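Local atomic coordinates of putative endoribonuclease (Klebsiella pneumoniae, PDB entry 3LYB), a protein that probably acts as an endoribonuclease of the YjgF-like (L-PSP) family and packs into an assembly of twelve copies. Residues W17-G21 and D22-L26; F60-D63 and A64-P68; D105-P108 and Y109-V113; V130-L134 and P135-V139. All blocks are in the same frame, centred on the assembly; numbering follows the deposited sequence.

Overall arrangement
All four contacts are local, each made within one unbroken run of chain. They follow one another in series, and none nests in or crosses another. Nearest the N terminus, interaction 1 closes the hairpin of strands 17-20 and 23-26 at the edge of the sheet. Interaction 2 is the first turns of helix 60-85. Interaction 3 starts helix 107-115, which joins strands 94-101 and 124-129. Interaction 4 closes the loop that follows strand 132-133 and leads to strand 141-148. Interactions 2 and 3 touch where Q66 meets Y109, and this ties the two helices together. Interactions 1 and 2 lie on opposite sides of the chain's centre, about 37 Å apart between centres.

Interaction 1 of 4, residues W17-G21 and D22-L26; sequences WRRAG and DFIFL
The guanidinium group of R19 lies partly over I24. I24 CG1 sits over one face of the group, offset toward its rim, and R19 NH2 is 3.4 Å from I24 CD1. The R19 chain runs out extended and then bends at chi3 (-83°), which swings the group back over the turn. There NH1 donates to G21 O at 2.6 Å. The carbonyl lies near the guanidinium plane and is met on a lone pair. R19 NH2 has a second partner in L149 O, so both terminal nitrogens have an acceptor.

W17 flanks I24 on the same face of the sheet. The two side chains lie side by side and point the same way, with W17 CE3 3.9 Å from I24 CG2. W17 CB also approaches L26.

The motif is a beta hairpin with a two-residue loop, a type II' turn from A20 to F23. G21 takes the positive phi (60°) that this turn needs. A20 and F23 form a hydrogen-bonded pair: A20 N to F23 O is 2.8 Å and F23 N to A20 O is 3.1 Å. R18 and F25 pair likewise, with F25 N to R18 O at 2.8 Å and a weak return bond.

On the other face A20 CB meets the edge of the F25 ring at CE1, 4.0 Å away. R18, A20, F23 and F25 on this face pack against the second subunit, a neighbouring copy.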
loop_
_atom_site.group_PDB
_atom_site.type_symbol
_atom_site.label_atom_id
_atom_site.label_comp_id
_atom_site.label_asym_id
_atom_site.label_seq_id
_atom_site.Cartn_x
_atom_site.Cartn_y
_atom_site.Cartn_z
ATOM N N TRP B 17 -19.461 33.448 11.003
ATOM C CA TRP B 17 -20.707 32.992 11.644
ATOM C C TRP B 17 -21.962 33.573 10.993
ATOM O O TRP B 17 -21.891 34.417 10.104
ATOM C CB TRP B 17 -20.721 33.274 13.150
ATOM C CG TRP B 17 -20.476 34.709 13.548
ATOM C CD1 TRP B 17 -19.260 35.336 13.669
ATOM C CD2 TRP B 17 -21.461 35.681 13.917
ATOM N NE1 TRP B 17 -19.434 36.634 14.084
ATOM C CE2 TRP B 17 -20.774 36.874 14.240
ATOM C CE3 TRP B 17 -22.860 35.668 13.994
ATOM C CZ2 TRP B 17 -21.439 38.040 14.635
ATOM C CZ3 TRP B 17 -23.523 36.834 14.387
ATOM C CH2 TRP B 17 -22.812 38.000 14.703
ATOM N N ARG B 18 -23.112 33.096 11.452
ATOM C CA ARG B 18 -24.409 33.470 10.897
ATOM C C ARG B 18 -25.494 33.184 11.917
ATOM O O ARG B 18 -25.488 32.121 12.552
ATOM C CB ARG B 18 -24.695 32.673 9.620
ATOM C CG ARG B 18 -25.970 33.055 8.905
ATOM C CD ARG B 18 -25.758 34.323 8.110
ATOM N NE ARG B 18 -24.922 34.075 6.938
ATOM C CZ ARG B 18 -25.406 33.839 5.722
ATOM N NH1 ARG B 18 -26.722 33.826 5.519
ATOM N NH2 ARG B 18 -24.574 33.620 4.707
ATOM N N ARG B 19 -26.413 34.142 12.064
ATOM C CA ARG B 19 -27.579 34.006 12.938
ATOM C C ARG B 19 -28.799 33.525 12.156
ATOM O O ARG B 19 -28.980 33.874 10.990
ATOM C CB ARG B 19 -27.884 35.319 13.661
ATOM C CG ARG B 19 -29.162 35.285 14.503
ATOM C CD ARG B 19 -29.300 36.504 15.404
ATOM N NE ARG B 19 -28.550 36.385 16.655
ATOM C CZ ARG B 19 -28.934 35.629 17.681
ATOM N NH1 ARG B 19 -30.055 34.905 17.615
ATOM N NH2 ARG B 19 -28.193 35.587 18.774
ATOM N N ALA B 20 -29.603 32.691 12.812
ATOM C CA ALA B 20 -30.845 32.168 12.260
ATOM C C ALA B 20 -31.764 31.819 13.422
ATOM O O ALA B 20 -31.560 30.804 14.112
ATOM C CB ALA B 20 -30.576 30.945 11.396
ATOM N N GLY B 21 -32.766 32.671 13.648
ATOM C CA GLY B 21 -33.582 32.585 14.852
ATOM C C GLY B 21 -32.670 32.766 16.052
ATOM O O GLY B 21 -31.803 33.654 16.067
ATOM N N ASP B 22 -32.843 31.897 17.042
ATOM C CA ASP B 22 -32.083 31.976 18.285
ATOM C C ASP B 22 -30.708 31.300 18.163
ATOM O O ASP B 22 -29.948 31.178 19.149
ATOM C CB ASP B 22 -32.900 31.359 19.423
ATOM C CG ASP B 22 -34.272 32.028 19.591
ATOM O OD1 ASP B 22 -34.348 33.270 19.709
ATOM O OD2 ASP B 22 -35.288 31.311 19.598
ATOM N N PHE B 23 -30.383 30.888 16.939
ATOM C CA PHE B 23 -29.204 30.086 16.686
ATOM C C PHE B 23 -28.126 30.857 15.950
ATOM O O PHE B 23 -28.409 31.713 15.112
ATOM C CB PHE B 23 -29.569 28.859 15.854
ATOM C CG PHE B 23 -30.223 27.764 16.628
ATOM C CD1 PHE B 23 -29.463 26.874 17.376
ATOM C CD2 PHE B 23 -31.606 27.592 16.581
ATOM C CE1 PHE B 23 -30.068 25.837 18.081
ATOM C CE2 PHE B 23 -32.223 26.555 17.278
ATOM C CZ PHE B 23 -31.450 25.680 18.030
ATOM N N ILE B 24 -26.887 30.523 16.268
ATOM C CA ILE B 24 -25.743 31.018 15.550
ATOM C C ILE B 24 -24.927 29.821 15.100
ATOM O O ILE B 24 -24.573 28.952 15.910
ATOM C CB ILE B 24 -24.908 31.918 16.434
ATOM C CG1 ILE B 24 -25.731 33.155 16.791
ATOM C CG2 ILE B 24 -23.575 32.294 15.752
ATOM C CD1 ILE B 24 -25.390 33.711 18.124
ATOM N N PHE B 25 -24.654 29.779 13.799
ATOM C CA PHE B 25 -23.887 28.707 13.193
ATOM C C PHE B 25 -22.495 29.181 12.835
ATOM O O PHE B 25 -22.345 30.188 12.159
ATOM C CB PHE B 25 -24.602 28.209 11.948
ATOM C CG PHE B 25 -25.932 27.587 12.231
ATOM C CD1 PHE B 25 -27.085 28.370 12.296
ATOM C CD2 PHE B 25 -26.038 26.217 12.437
ATOM C CE1 PHE B 25 -28.328 27.797 12.570
ATOM C CE2 PHE B 25 -27.278 25.625 12.712
ATOM C CZ PHE B 25 -28.426 26.419 12.778
ATOM N N LEU B 26 -21.476 28.465 13.301
ATOM C CA LEU B 26 -20.107 28.767 12.890
ATOM C C LEU B 26 -19.702 27.910 11.715
ATOM O O LEU B 26 -20.121 26.770 11.594
ATOM C CB LEU B 26 -19.111 28.587 14.040
ATOM C CG LEU B 26 -18.919 29.797 14.957
ATOM C CD1 LEU B 26 -20.136 29.942 15.832
ATOM C CD2 LEU B 26 -17.709 29.663 15.825
#

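Interaction 2 of 4, residues F60-D63 and A64-P68; sequences FSTD and AKQGP
Residues 60-68 form the first turns of helix 60-85, with four successive i to i+4 bonds: A64 N to F60 O (3.0 Å), K65 N to S61 O (3.2 Å), Q66 N to T62 O (2.9 Å) and G67 N to D63 O (2.7 Å). P68 has no N-H to continue the series, and the helix kinks there.

The side-chain contact is between D63 and Q66, one turn apart. They lie alongside each other and point the same way. Q66 NE2 donates to D63 OD1 at 3.0 Å, in the plane of its own amide. The carboxylate and amide planes are only 17° apart, so the two groups lie almost flat with one another. Q66 CG stands between its backbone N and carbonyl carbon (chi1 56°), and the chain then runs out straight to reach D63. T62 CG2 lies beside the same amide, 4.0 Å from NE2.

D63 also holds the loop before the helix: OD1 accepts from T57 N and OD2 from G58 N. Q66 NE2 has a further acceptor in G55 O. T62 OG1 bonds to E59. K65 turns outward, where NZ donates to P135 O of the fourth subunit and forms a salt bridge with D105 of the fifth subunit.

Within the chain, Q66 OE1 makes a weak bond to R112 on helix 107-115, and P68 packs on L140, just ahead of strand 141-148.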
loop_
_atom_site.group_PDB
_atom_site.type_symbol
_atom_site.label_atom_id
_atom_site.label_comp_id
_atom_site.label_asym_id
_atom_site.label_seq_id
_atom_site.Cartn_x
_atom_site.Cartn_y
_atom_site.Cartn_z
ATOM N N PHE B 60 11.967 17.405 25.310
ATOM C CA PHE B 60 12.002 17.751 23.918
ATOM C C PHE B 60 11.119 16.825 23.065
ATOM O O PHE B 60 10.281 17.294 22.296
ATOM C CB PHE B 60 13.439 17.771 23.397
ATOM C CG PHE B 60 13.512 18.011 21.939
ATOM C CD1 PHE B 60 13.167 19.267 21.417
ATOM C CD2 PHE B 60 13.841 16.973 21.072
ATOM C CE1 PHE B 60 13.188 19.500 20.048
ATOM C CE2 PHE B 60 13.869 17.188 19.699
ATOM C CZ PHE B 60 13.541 18.456 19.181
ATOM N N SER B 61 11.318 15.520 23.219
ATOM C CA SER B 61 10.701 14.518 22.377
ATOM C C SER B 61 9.224 14.371 22.644
ATOM O O SER B 61 8.442 14.182 21.711
ATOM C CB SER B 61 11.376 13.172 22.589
ATOM O OG SER B 61 12.626 13.142 21.942
ATOM N N THR B 62 8.844 14.443 23.918
ATOM C CA THR B 62 7.441 14.352 24.289
ATOM C C THR B 62 6.693 15.557 23.722
ATOM O O THR B 62 5.600 15.414 23.141
ATOM C CB THR B 62 7.253 14.282 25.819
ATOM O OG1 THR B 62 7.925 13.123 26.339
ATOM C CG2 THR B 62 5.769 14.175 26.171
ATOM N N ASP B 63 7.306 16.733 23.872
ATOM C CA ASP B 63 6.660 17.970 23.468
ATOM C C ASP B 63 6.537 18.038 21.954
ATOM O O ASP B 63 5.548 18.548 21.437
ATOM C CB ASP B 63 7.345 19.213 24.071
ATOM C CG ASP B 63 6.913 19.490 25.542
ATOM O OD1 ASP B 63 6.012 18.789 26.081
ATOM O OD2 ASP B 63 7.480 20.427 26.170
ATOM N N ALA B 64 7.517 17.492 21.244
ATOM C CA ALA B 64 7.426 17.404 19.785
ATOM C C ALA B 64 6.258 16.534 19.337
ATOM O O ALA B 64 5.565 16.884 18.397
ATOM C CB ALA B 64 8.719 16.886 19.196
ATOM N N LYS B 65 6.041 15.411 20.020
ATOM C CA LYS B 65 4.934 14.508 19.716
ATOM C C LYS B 65 3.541 15.025 20.117
ATOM O O LYS B 65 2.601 14.881 19.332
ATOM C CB LYS B 65 5.172 13.134 20.342
ATOM C CG LYS B 65 6.317 12.357 19.733
ATOM C CD LYS B 65 6.109 12.213 18.255
ATOM C CE LYS B 65 7.064 11.237 17.657
ATOM N NZ LYS B 65 6.959 11.258 16.164
ATOM N N GLN B 66 3.404 15.625 21.310
ATOM C CA GLN B 66 2.098 16.123 21.784
ATOM C C GLN B 66 1.782 17.561 21.378
ATOM O O GLN B 66 0.613 17.952 21.255
ATOM C CB GLN B 66 1.922 15.921 23.299
ATOM C CG GLN B 66 2.992 16.543 24.181
ATOM C CD GLN B 66 2.559 16.683 25.649
ATOM O OE1 GLN B 66 1.510 16.180 26.072
ATOM N NE2 GLN B 66 3.363 17.395 26.418
ATOM N N GLY B 67 2.831 18.335 21.141
ATOM C CA GLY B 67 2.702 19.751 20.808
ATOM C C GLY B 67 1.704 20.077 19.725
ATOM O O GLY B 67 0.872 20.978 19.903
ATOM N N PRO B 68 1.768 19.367 18.582
ATOM C CA PRO B 68 0.938 19.857 17.466
ATOM C C PRO B 68 -0.578 19.690 17.658
ATOM O O PRO B 68 -1.351 20.628 17.370
ATOM C CB PRO B 68 1.471 19.069 16.269
ATOM C CG PRO B 68 2.913 18.756 16.672
ATOM C CD PRO B 68 2.792 18.411 18.119
#

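Interaction 3 of 4, residues D105-P108 and Y109-V113; sequences DHFP and YYSRV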
loop_
_atom_site.group_PDB
_atom_site.type_symbol
_atom_site.label_atom_id
_atom_site.label_comp_id
_atom_site.label_asym_id
_atom_site.label_seq_id
_atom_site.Cartn_x
_atom_site.Cartn_y
_atom_site.Cartn_z
ATOM N N ASP B 105 -6.403 8.640 17.368
ATOM C CA ASP B 105 -5.476 8.367 18.436
ATOM C C ASP B 105 -5.132 9.673 19.151
ATOM O O ASP B 105 -4.645 9.657 20.277
ATOM C CB ASP B 105 -4.249 7.629 17.933
ATOM C CG ASP B 105 -4.560 6.163 17.539
ATOM O OD1 ASP B 105 -5.632 5.614 17.907
ATOM O OD2 ASP B 105 -3.717 5.542 16.856
ATOM N N HIS B 106 -5.438 10.788 18.496
ATOM C CA HIS B 106 -5.250 12.132 19.004
ATOM C C HIS B 106 -6.381 12.571 19.957
ATOM O O HIS B 106 -6.324 13.644 20.560
ATOM C CB HIS B 106 -5.234 13.108 17.824
ATOM C CG HIS B 106 -3.951 13.135 17.053
ATOM N ND1 HIS B 106 -3.901 13.457 15.714
ATOM C CD2 HIS B 106 -2.671 12.902 17.427
ATOM C CE1 HIS B 106 -2.648 13.424 15.294
ATOM N NE2 HIS B 106 -1.884 13.091 16.314
ATOM N N PHE B 107 -7.420 11.754 20.073
ATOM C CA PHE B 107 -8.574 12.130 20.863
ATOM C C PHE B 107 -8.324 12.493 22.333
ATOM O O PHE B 107 -8.818 13.520 22.798
ATOM C CB PHE B 107 -9.692 11.094 20.795
ATOM C CG PHE B 107 -10.907 11.551 21.483
ATOM C CD1 PHE B 107 -11.693 12.531 20.910
ATOM C CD2 PHE B 107 -11.208 11.088 22.754
ATOM C CE1 PHE B 107 -12.816 13.016 21.578
ATOM C CE2 PHE B 107 -12.321 11.582 23.437
ATOM C CZ PHE B 107 -13.130 12.546 22.840
ATOM N N PRO B 108 -7.584 11.644 23.074
ATOM C CA PRO B 108 -7.218 11.987 24.451
ATOM C C PRO B 108 -6.592 13.377 24.597
ATOM O O PRO B 108 -6.836 14.052 25.590
ATOM C CB PRO B 108 -6.188 10.913 24.805
ATOM C CG PRO B 108 -6.619 9.722 23.990
ATOM C CD PRO B 108 -7.139 10.282 22.712
ATOM N N TYR B 109 -5.791 13.801 23.632
ATOM C CA TYR B 109 -5.201 15.139 23.676
ATOM C C TYR B 109 -6.266 16.209 23.515
ATOM O O TYR B 109 -6.304 17.184 24.273
ATOM C CB TYR B 109 -4.152 15.324 22.582
ATOM C CG TYR B 109 -2.949 14.460 22.748
ATOM C CD1 TYR B 109 -2.769 13.328 21.957
ATOM C CD2 TYR B 109 -1.988 14.762 23.693
ATOM C CE1 TYR B 109 -1.642 12.520 22.093
ATOM C CE2 TYR B 109 -0.856 13.960 23.842
ATOM C CZ TYR B 109 -0.689 12.845 23.037
ATOM O OH TYR B 109 0.427 12.066 23.185
ATOM N N TYR B 110 -7.119 16.038 22.524
ATOM C CA TYR B 110 -8.161 17.006 22.277
ATOM C C TYR B 110 -9.120 17.128 23.489
ATOM O O TYR B 110 -9.495 18.228 23.913
ATOM C CB TYR B 110 -8.936 16.609 21.010
ATOM C CG TYR B 110 -10.149 17.449 20.820
ATOM C CD1 TYR B 110 -10.049 18.722 20.246
ATOM C CD2 TYR B 110 -11.396 17.000 21.261
ATOM C CE1 TYR B 110 -11.167 19.530 20.093
ATOM C CE2 TYR B 110 -12.524 17.790 21.106
ATOM C CZ TYR B 110 -12.396 19.049 20.534
ATOM O OH TYR B 110 -13.503 19.810 20.379
ATOM N N SER B 111 -9.509 15.970 24.015
ATOM C CA SER B 111 -10.367 15.852 25.178
ATOM C C SER B 111 -9.787 16.575 26.402
ATOM O O SER B 111 -10.520 17.211 27.125
ATOM C CB SER B 111 -10.615 14.373 25.485
ATOM O OG SER B 111 -11.360 14.225 26.675
ATOM N N ARG B 112 -8.478 16.474 26.627
ATOM C CA ARG B 112 -7.839 17.228 27.705
ATOM C C ARG B 112 -8.175 18.708 27.497
ATOM O O ARG B 112 -8.736 19.358 28.386
ATOM C CB ARG B 112 -6.315 16.984 27.737
ATOM C CG ARG B 112 -5.495 18.026 28.533
ATOM C CD ARG B 112 -3.961 17.821 28.409
ATOM N NE ARG B 112 -3.529 16.490 28.854
ATOM C CZ ARG B 112 -2.364 15.907 28.558
ATOM N NH1 ARG B 112 -1.451 16.512 27.819
ATOM N NH2 ARG B 112 -2.108 14.701 29.024
ATOM N N VAL B 113 -7.876 19.208 26.302
ATOM C CA VAL B 113 -8.087 20.611 25.972
ATOM C C VAL B 113 -9.551 21.040 26.076
ATOM O O VAL B 113 -9.850 22.131 26.581
ATOM C CB VAL B 113 -7.530 20.934 24.578
ATOM C CG1 VAL B 113 -7.646 22.412 24.264
ATOM C CG2 VAL B 113 -6.081 20.508 24.504
#
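F107 and S111 meet one turn apart at the start of helix 107-115. S111 CB sits over one face of the F107 ring, 4.3 Å from its centroid, in a CH-pi contact. F107 CG lies opposite the backbone N (chi1 -174°), and this carries the ring along the helix to S111. F107 CE1 also lies 4.2 Å from Y110 CD2.

The backbone acceptors are well used. F107 O takes S111 N at 2.8 Å in a nearly straight bond (N-H...O 173°). H106 O takes Y110 N at 3.2 Å and a weaker bond from Y109 N. P108 O accepts from R112 N at 3.1 Å. P108 itself brings no N-H, which suits the first turn of a helix. Before it, D105 N is taken by N103 OD1.

The polar side-chain ends find partners elsewhere: Y110 OH at Q99 OE1, R112 NH1 at L54 O, and S111 OG at E59 of the fifth subunit, a neighbouring copy.

The helix is the connection of a beta-alpha-beta crossover between parallel strands 94-101 and 124-129. Y110 packs on the sheet at L97, F101, I141 and V143, while H106 and Y109 rest on I69 of helix 60-85.

Interaction 4 of 4, residues V130-L134 and P135-V139; sequences VSEML and PDATV. With CA (calcium ion), chain G.
This is a local contact in the loop between strand 132-133 and strand 141-148, where the chain doubles back through a cis peptide bond between L134 and P135. No hydrogen bond joins 130-134 to 135-139. The two meet by apolar contact. V139 CG1 reaches CB of M133, a selenomethionine, at 3.9 Å. M133 bends at chi2 and chi3, which brings its CE within 4.0 Å of the same V139 CG1. V139 CG2 lies near L134 O. A137 CB stands 4.1 Å from E132 CD, beside the carboxylate.

The second half of the loop is stiffened from within. A type I turn runs from D136 to V139, with V139 N bonded to D136 O at 3.2 Å. D136 OD1 accepts from T138 N at 2.5 Å, an Asx turn, and also from T138 OG1 at 2.6 Å, which comes in on the syn lone pair. One carboxylate oxygen thus takes both the backbone N-H and the hydroxyl of T138.

E132 and M133 pair with a strand of the second subunit, so the sheet runs on across that interface. L134 and P135 pack on S61 and F60 of the sixth subunit.

The extended E132 chain runs alongside A137, and its OE1 binds a calcium ion at 2.7 Å. Three waters are the other ligands seen. A single protein oxygen among water ligands is consistent with a loosely held, largely hydrated ion.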
loop_
_atom_site.group_PDB
_atom_site.type_symbol
_atom_site.label_atom_id
_atom_site.label_comp_id
_atom_site.label_asym_id
_atom_site.label_seq_id
_atom_site.Cartn_x
_atom_site.Cartn_y
_atom_site.Cartn_z
ATOM N N VAL B 130 -11.657 11.637 9.624
ATOM C CA VAL B 130 -11.735 11.815 8.177
ATOM C C VAL B 130 -10.328 11.778 7.581
ATOM O O VAL B 130 -9.369 11.627 8.309
ATOM C CB VAL B 130 -12.505 13.108 7.820
ATOM C CG1 VAL B 130 -13.890 13.121 8.538
ATOM C CG2 VAL B 130 -11.695 14.329 8.180
ATOM N N SER B 131 -10.204 11.914 6.266
ATOM C CA SER B 131 -8.902 11.829 5.617
ATOM C C SER B 131 -8.152 13.127 5.743
ATOM O O SER B 131 -6.981 13.131 6.062
ATOM C CB SER B 131 -9.022 11.483 4.137
ATOM O OG SER B 131 -9.881 10.369 3.927
ATOM N N GLU B 132 -8.811 14.246 5.490
ATOM C CA GLU B 132 -8.080 15.482 5.390
ATOM C C GLU B 132 -8.995 16.667 5.654
ATOM O O GLU B 132 -10.199 16.557 5.463
ATOM C CB GLU B 132 -7.441 15.578 4.000
ATOM C CG GLU B 132 -6.224 16.412 3.983
ATOM C CD GLU B 132 -5.472 16.353 2.681
ATOM O OE1 GLU B 132 -5.175 15.243 2.168
ATOM O OE2 GLU B 132 -5.151 17.442 2.167
HETATM N N MSE B 133 -8.417 17.785 6.103
HETATM C CA MSE B 133 -9.115 19.074 6.144
HETATM C C MSE B 133 -8.303 20.110 5.388
HETATM O O MSE B 133 -7.143 19.882 5.080
HETATM C CB MSE B 133 -9.360 19.546 7.576
HETATM C CG MSE B 133 -10.356 18.702 8.338
HETATM SE SE MSE B 133 -9.654 17.045 9.089
HETATM C CE MSE B 133 -8.678 17.698 10.619
ATOM N N LEU B 134 -8.941 21.230 5.054
ATOM C CA LEU B 134 -8.282 22.362 4.421
ATOM C C LEU B 134 -7.352 23.024 5.418
ATOM O O LEU B 134 -7.608 22.976 6.627
ATOM C CB LEU B 134 -9.307 23.394 3.981
ATOM C CG LEU B 134 -10.090 23.106 2.707
ATOM C CD1 LEU B 134 -11.190 24.192 2.556
ATOM C CD2 LEU B 134 -9.194 23.039 1.466
ATOM N N PRO B 135 -6.271 23.655 4.934
ATOM C CA PRO B 135 -5.844 23.785 3.555
ATOM C C PRO B 135 -4.875 22.715 3.113
ATOM O O PRO B 135 -4.547 22.682 1.941
ATOM C CB PRO B 135 -5.092 25.114 3.573
ATOM C CG PRO B 135 -4.430 25.137 4.878
ATOM C CD PRO B 135 -5.401 24.438 5.837
ATOM N N ASP B 136 -4.374 21.904 4.053
ATOM C CA ASP B 136 -3.486 20.770 3.772
ATOM C C ASP B 136 -3.514 19.696 4.891
ATOM O O ASP B 136 -4.191 19.864 5.927
ATOM C CB ASP B 136 -2.059 21.247 3.465
ATOM C CG ASP B 136 -1.241 21.595 4.725
ATOM O OD1 ASP B 136 -1.392 20.949 5.795
ATOM O OD2 ASP B 136 -0.394 22.531 4.637
ATOM N N ALA B 137 -2.755 18.617 4.667
ATOM C CA ALA B 137 -2.704 17.465 5.551
ATOM C C ALA B 137 -2.114 17.716 6.926
ATOM O O ALA B 137 -2.324 16.910 7.805
ATOM C CB ALA B 137 -2.001 16.254 4.878
ATOM N N THR B 138 -1.387 18.804 7.131
ATOM C CA THR B 138 -0.876 19.127 8.479
ATOM C C THR B 138 -1.965 19.592 9.492
ATOM O O THR B 138 -1.676 19.750 10.706
ATOM C CB THR B 138 0.279 20.203 8.462
ATOM O OG1 THR B 138 -0.245 21.452 8.024
ATOM C CG2 THR B 138 1.438 19.782 7.537
ATOM N N VAL B 139 -3.187 19.818 9.017
ATOM C CA VAL B 139 -4.264 20.170 9.917
ATOM C C VAL B 139 -4.860 18.892 10.527
ATOM O O VAL B 139 -5.402 18.056 9.823
ATOM C CB VAL B 139 -5.311 21.061 9.190
ATOM C CG1 VAL B 139 -6.660 21.064 9.881
ATOM C CG2 VAL B 139 -4.767 22.473 9.024
HETATM CA CA CA G . -3.694 15.422 -0.128
HETATM O O HOH W 1 -1.931 14.848 1.572
HETATM O O HOH W 2 -3.039 15.596 -2.427
HETATM O O HOH W 3 -4.975 13.422 0.024
#